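Local coordinates for protein putative acyl-CoA thioester hydrolase YbhC (Escherichia coli K-12, PDB 3GRH) that is an outer-membrane lipoprotein of the pectinesterase family and putative thioesterase that neither binds pectin nor shows pectinesterase activity, at residues A[220-232]-A[242-254]. Numbering follows the deposited sequence.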
loop_
_atom_site.group_PDB
_atom_site.type_symbol
_atom_site.label_atom_id
_atom_site.label_comp_id
_atom_site.label_asym_id
_atom_site.label_seq_id
_atom_site.Cartn_x
_atom_site.Cartn_y
_atom_site.Cartn_z
ATOM N N ALA A 220 5.372 -20.649 7.020
ATOM C CA ALA A 220 6.303 -19.513 6.703
ATOM C C ALA A 220 6.568 -19.303 5.210
ATOM O O ALA A 220 7.245 -18.339 4.830
ATOM C CB ALA A 220 7.634 -19.677 7.495
ATOM N N GLY A 221 6.001 -20.145 4.356
ATOM C CA GLY A 221 6.277 -20.098 2.928
ATOM C C GLY A 221 5.476 -19.057 2.189
ATOM O O GLY A 221 4.990 -18.100 2.800
ATOM N N ASN A 222 5.407 -19.170 0.874
ATOM C CA ASN A 222 4.693 -18.187 0.066
ATOM C C ASN A 222 3.191 -18.329 0.219
ATOM O O ASN A 222 2.592 -19.354 -0.181
ATOM C CB ASN A 222 5.124 -18.356 -1.399
ATOM C CG ASN A 222 4.498 -17.314 -2.325
ATOM O OD1 ASN A 222 4.611 -16.129 -2.092
ATOM N ND2 ASN A 222 3.852 -17.786 -3.414
ATOM N N HIS A 223 2.561 -17.298 0.803
ATOM C CA HIS A 223 1.151 -17.237 1.027
ATOM C C HIS A 223 0.636 -15.836 0.874
ATOM O O HIS A 223 0.304 -15.221 1.869
ATOM C CB HIS A 223 0.854 -17.735 2.436
ATOM C CG HIS A 223 1.123 -19.198 2.599
ATOM N ND1 HIS A 223 0.353 -20.149 1.981
ATOM C CD2 HIS A 223 2.057 -19.860 3.317
ATOM C CE1 HIS A 223 0.823 -21.358 2.297
ATOM N NE2 HIS A 223 1.864 -21.206 3.105
ATOM N N PRO A 224 0.589 -15.344 -0.363
ATOM C CA PRO A 224 0.115 -13.967 -0.594
ATOM C C PRO A 224 -1.308 -13.857 -0.094
ATOM O O PRO A 224 -2.179 -14.636 -0.454
ATOM C CB PRO A 224 0.197 -13.819 -2.104
ATOM C CG PRO A 224 0.989 -14.975 -2.551
ATOM C CD PRO A 224 0.823 -16.062 -1.624
ATOM N N ALA A 225 -1.599 -12.839 0.687
ATOM C CA ALA A 225 -2.900 -12.657 1.195
ATOM C C ALA A 225 -3.146 -11.154 1.436
ATOM O O ALA A 225 -3.034 -10.631 2.575
ATOM C CB ALA A 225 -3.032 -13.454 2.446
ATOM N N VAL A 226 -3.575 -10.515 0.363
ATOM C CA VAL A 226 -3.739 -9.079 0.384
ATOM C C VAL A 226 -4.927 -8.677 1.215
ATOM O O VAL A 226 -6.013 -9.260 1.102
ATOM C CB VAL A 226 -3.877 -8.548 -1.087
ATOM C CG1 VAL A 226 -4.113 -7.037 -1.067
ATOM C CG2 VAL A 226 -2.673 -8.927 -1.933
ATOM N N ALA A 227 -4.732 -7.652 2.047
ATOM C CA ALA A 227 -5.792 -7.033 2.799
ATOM C C ALA A 227 -6.469 -5.988 1.924
ATOM O O ALA A 227 -7.614 -6.067 1.673
ATOM C CB ALA A 227 -5.274 -6.423 4.054
ATOM N N LEU A 228 -5.712 -4.990 1.475
ATOM C CA LEU A 228 -6.252 -3.846 0.692
ATOM C C LEU A 228 -5.461 -3.791 -0.592
ATOM O O LEU A 228 -4.280 -3.640 -0.561
ATOM C CB LEU A 228 -6.051 -2.570 1.447
ATOM C CG LEU A 228 -6.521 -1.331 0.722
ATOM C CD1 LEU A 228 -7.932 -1.326 0.195
ATOM C CD2 LEU A 228 -6.332 -0.174 1.742
ATOM N N ARG A 229 -6.167 -3.786 -1.717
ATOM C CA ARG A 229 -5.611 -3.491 -3.025
ATOM C C ARG A 229 -6.262 -2.260 -3.574
ATOM O O ARG A 229 -7.499 -2.147 -3.544
ATOM C CB ARG A 229 -5.878 -4.612 -3.940
ATOM C CG ARG A 229 -5.517 -4.350 -5.357
ATOM C CD ARG A 229 -5.597 -5.488 -6.281
ATOM N NE ARG A 229 -5.477 -5.080 -7.687
ATOM C CZ ARG A 229 -5.729 -5.906 -8.693
ATOM N NH1 ARG A 229 -6.038 -7.182 -8.474
ATOM N NH2 ARG A 229 -5.709 -5.433 -9.909
ATOM N N THR A 230 -5.464 -1.316 -4.043
ATOM C CA THR A 230 -6.035 -0.112 -4.633
ATOM C C THR A 230 -5.372 0.144 -5.976
ATOM O O THR A 230 -4.171 0.081 -6.092
ATOM C CB THR A 230 -6.061 1.094 -3.689
ATOM O OG1 THR A 230 -6.563 2.248 -4.376
ATOM C CG2 THR A 230 -4.702 1.430 -3.173
ATOM N N ASP A 231 -6.204 0.374 -6.991
ATOM C CA ASP A 231 -5.713 0.647 -8.375
ATOM C C ASP A 231 -6.116 2.050 -8.851
ATOM O O ASP A 231 -5.646 2.487 -9.930
ATOM C CB ASP A 231 -6.346 -0.361 -9.386
ATOM C CG ASP A 231 -6.162 -1.817 -9.048
ATOM O OD1 ASP A 231 -5.315 -2.139 -8.182
ATOM O OD2 ASP A 231 -6.933 -2.661 -9.665
ATOM N N GLY A 232 -6.942 2.768 -8.085
ATOM C CA GLY A 232 -7.441 4.069 -8.476
ATOM C C GLY A 232 -6.420 5.184 -8.308
ATOM O O GLY A 232 -5.468 5.084 -7.548
ATOM N N ILE A 242 -4.425 -1.553 8.387
ATOM C CA ILE A 242 -4.345 -2.568 7.332
ATOM C C ILE A 242 -3.506 -3.713 7.819
ATOM O O ILE A 242 -2.322 -3.516 8.099
ATOM C CB ILE A 242 -3.746 -1.971 6.018
ATOM C CG1 ILE A 242 -4.366 -0.631 5.658
ATOM C CG2 ILE A 242 -4.019 -2.993 4.960
ATOM C CD1 ILE A 242 -3.586 0.061 4.528
ATOM N N LEU A 243 -4.158 -4.863 8.035
ATOM C CA LEU A 243 -3.580 -5.954 8.799
ATOM C C LEU A 243 -3.443 -7.178 7.943
ATOM O O LEU A 243 -4.400 -7.653 7.309
ATOM C CB LEU A 243 -4.414 -6.282 10.039
ATOM C CG LEU A 243 -4.611 -5.112 10.963
ATOM C CD1 LEU A 243 -5.479 -5.511 12.127
ATOM C CD2 LEU A 243 -3.366 -4.467 11.449
ATOM N N GLY A 244 -2.223 -7.722 7.907
ATOM C CA GLY A 244 -1.953 -8.942 7.199
ATOM C C GLY A 244 -0.636 -9.547 7.609
ATOM O O GLY A 244 -0.157 -9.308 8.728
ATOM N N ARG A 245 -0.123 -10.353 6.685
ATOM C CA ARG A 245 1.178 -11.029 6.857
ATOM C C ARG A 245 1.922 -10.802 5.553
ATOM O O ARG A 245 2.567 -9.781 5.409
ATOM C CB ARG A 245 1.057 -12.449 7.228
ATOM C CG ARG A 245 0.398 -12.689 8.545
ATOM C CD ARG A 245 1.199 -12.314 9.683
ATOM N NE ARG A 245 0.455 -12.608 10.930
ATOM C CZ ARG A 245 -0.175 -11.699 11.675
ATOM N NH1 ARG A 245 -0.194 -10.419 11.361
ATOM N NH2 ARG A 245 -0.774 -12.080 12.833
ATOM N N GLN A 246 1.733 -11.656 4.543
ATOM C CA GLN A 246 2.416 -11.432 3.243
ATOM C C GLN A 246 1.563 -10.644 2.291
ATOM O O GLN A 246 0.449 -10.978 2.048
ATOM C CB GLN A 246 2.835 -12.775 2.625
ATOM C CG GLN A 246 3.700 -12.680 1.458
ATOM C CD GLN A 246 3.962 -13.967 0.787
ATOM O OE1 GLN A 246 4.122 -14.965 1.454
ATOM N NE2 GLN A 246 3.943 -13.974 -0.573
ATOM N N ASN A 247 2.114 -9.548 1.783
ATOM C CA ASN A 247 1.493 -8.668 0.791
ATOM C C ASN A 247 0.239 -7.978 1.350
ATOM O O ASN A 247 -0.743 -7.781 0.603
ATOM C CB ASN A 247 1.113 -9.430 -0.474
ATOM C CG ASN A 247 2.284 -10.003 -1.222
ATOM O OD1 ASN A 247 2.366 -11.242 -1.381
ATOM N ND2 ASN A 247 3.192 -9.149 -1.692
ATOM N N THR A 248 0.291 -7.435 2.571
ATOM C CA THR A 248 -0.801 -6.752 3.164
ATOM C C THR A 248 -1.483 -5.641 2.352
ATOM O O THR A 248 -2.699 -5.657 2.218
ATOM C CB THR A 248 -0.298 -6.180 4.478
ATOM O OG1 THR A 248 0.181 -7.254 5.303
ATOM C CG2 THR A 248 -1.399 -5.477 5.175
ATOM N N PHE A 249 -0.688 -4.732 1.816
ATOM C CA PHE A 249 -1.174 -3.594 1.058
ATOM C C PHE A 249 -0.548 -3.683 -0.334
ATOM O O PHE A 249 0.661 -3.748 -0.437
ATOM C CB PHE A 249 -0.787 -2.340 1.808
ATOM C CG PHE A 249 -1.264 -1.061 1.140
ATOM C CD1 PHE A 249 -2.548 -0.942 0.576
ATOM C CD2 PHE A 249 -0.470 0.036 1.120
ATOM C CE1 PHE A 249 -2.970 0.261 0.030
ATOM C CE2 PHE A 249 -0.896 1.227 0.538
ATOM C CZ PHE A 249 -2.113 1.337 0.023
ATOM N N PHE A 250 -1.383 -3.678 -1.395
ATOM C CA PHE A 250 -0.911 -3.856 -2.756
ATOM C C PHE A 250 -1.467 -2.717 -3.583
ATOM O O PHE A 250 -2.671 -2.491 -3.590
ATOM C CB PHE A 250 -1.408 -5.175 -3.315
ATOM C CG PHE A 250 -0.463 -5.786 -4.307
ATOM C CD1 PHE A 250 0.256 -6.895 -3.969
ATOM C CD2 PHE A 250 -0.155 -5.151 -5.484
ATOM C CE1 PHE A 250 1.199 -7.446 -4.847
ATOM C CE2 PHE A 250 0.772 -5.669 -6.382
ATOM C CZ PHE A 250 1.442 -6.820 -6.077
ATOM N N VAL A 251 -0.602 -1.946 -4.223
ATOM C CA VAL A 251 -1.102 -0.993 -5.166
ATOM C C VAL A 251 -0.778 -1.453 -6.563
ATOM O O VAL A 251 0.221 -2.092 -6.798
ATOM C CB VAL A 251 -0.533 0.338 -4.969
ATOM C CG1 VAL A 251 -1.063 0.890 -3.594
ATOM C CG2 VAL A 251 0.958 0.328 -4.878
ATOM N N THR A 252 -1.681 -1.225 -7.491
ATOM C CA THR A 252 -1.390 -1.530 -8.846
ATOM C C THR A 252 -1.908 -0.430 -9.741
ATOM O O THR A 252 -2.548 0.531 -9.286
ATOM C CB THR A 252 -2.004 -2.862 -9.369
ATOM O OG1 THR A 252 -3.270 -2.586 -9.985
ATOM C CG2 THR A 252 -2.161 -4.012 -8.336
ATOM N N ASN A 253 -1.516 -0.505 -10.984
ATOM C CA ASN A 253 -1.896 0.411 -12.014
ATOM C C ASN A 253 -2.793 -0.280 -13.050
ATOM O O ASN A 253 -2.918 0.156 -14.167
ATOM C CB ASN A 253 -0.681 1.091 -12.694
ATOM C CG ASN A 253 0.124 0.201 -13.496
ATOM O OD1 ASN A 253 0.078 -0.998 -13.312
ATOM N ND2 ASN A 253 0.996 0.788 -14.334
ATOM N N SER A 254 -3.418 -1.348 -12.653
ATOM C CA SER A 254 -4.303 -2.093 -13.498
ATOM C C SER A 254 -5.498 -1.295 -13.933
ATOM O O SER A 254 -6.048 -0.439 -13.191
ATOM C CB SER A 254 -4.809 -3.291 -12.678
ATOM O OG SER A 254 -5.731 -4.076 -13.408
HETATM O O HOH W 1 6.395 -15.623 2.821
HETATM O O HOH W 2 0.493 -14.356 4.439
HETATM O O HOH W 3 -1.475 -11.154 4.434
#
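Asp231 OD1 is gripped from two directions: Thr252 OG1 donates to it across the contact at 2.8 Å, from above the carboxylate plane, while Arg229 NE meets its syn lone pair at 3.0 Å in a salt bridge. The arginine chain is extended from CG to NE, which carries the guanidinium alongside its own strand to the carboxylate; Ser254 CB lies at the guanidinium edge, and NH1 bonds Asn258. Thr252 OG1 also accepts from Ser254 N, closing an ST turn, so one hydroxyl ties the turn to the buried ion pair.

At the other end Gln246 does the joining. With CG anti to the backbone N (chi1 -171°) and the chain extended beyond it, its amide arrives beside the loop 221-224. Gln246 NE2 gives an almost straight bond to Asn222 OD1 (2.7 Å) and a second, longer one to Asn247 OD1 (3.3 Å); the Asn247 side chain has its strongest polar partner in Ser283. His223 N reaches Gln246 OE1 at 2.9 Å from above the carbonyl plane. A water bridges His223 O and Gln246 N.

Between these ends the backbones run parallel, as successive rungs of a right-handed beta-helix do. Thr248 O takes both Ala227 N and Leu228 N where the loop enters the ladder, after which Phe250 N to Leu228 O, Thr230 N to Phe250 O and Thr252 N to Thr230 O continue it. On the sheet face carrying Leu228, Phe249, Thr230 and Val251, Leu228 CD2 packs alongside Phe249 CE1 at 3.8 Å, both side chains pointing the same way, and Ile242 CD1 lies over one face of the phenyl ring, offset toward its rim.

Asn247 is close to Asp280, the predicted nucleophile. Strand 228-230 lies between 196-198 and 249-251; Leu228 and Phe249 touch Ile237 of strand 235-238, and Ile242 meets Ile275 of strand 274-277.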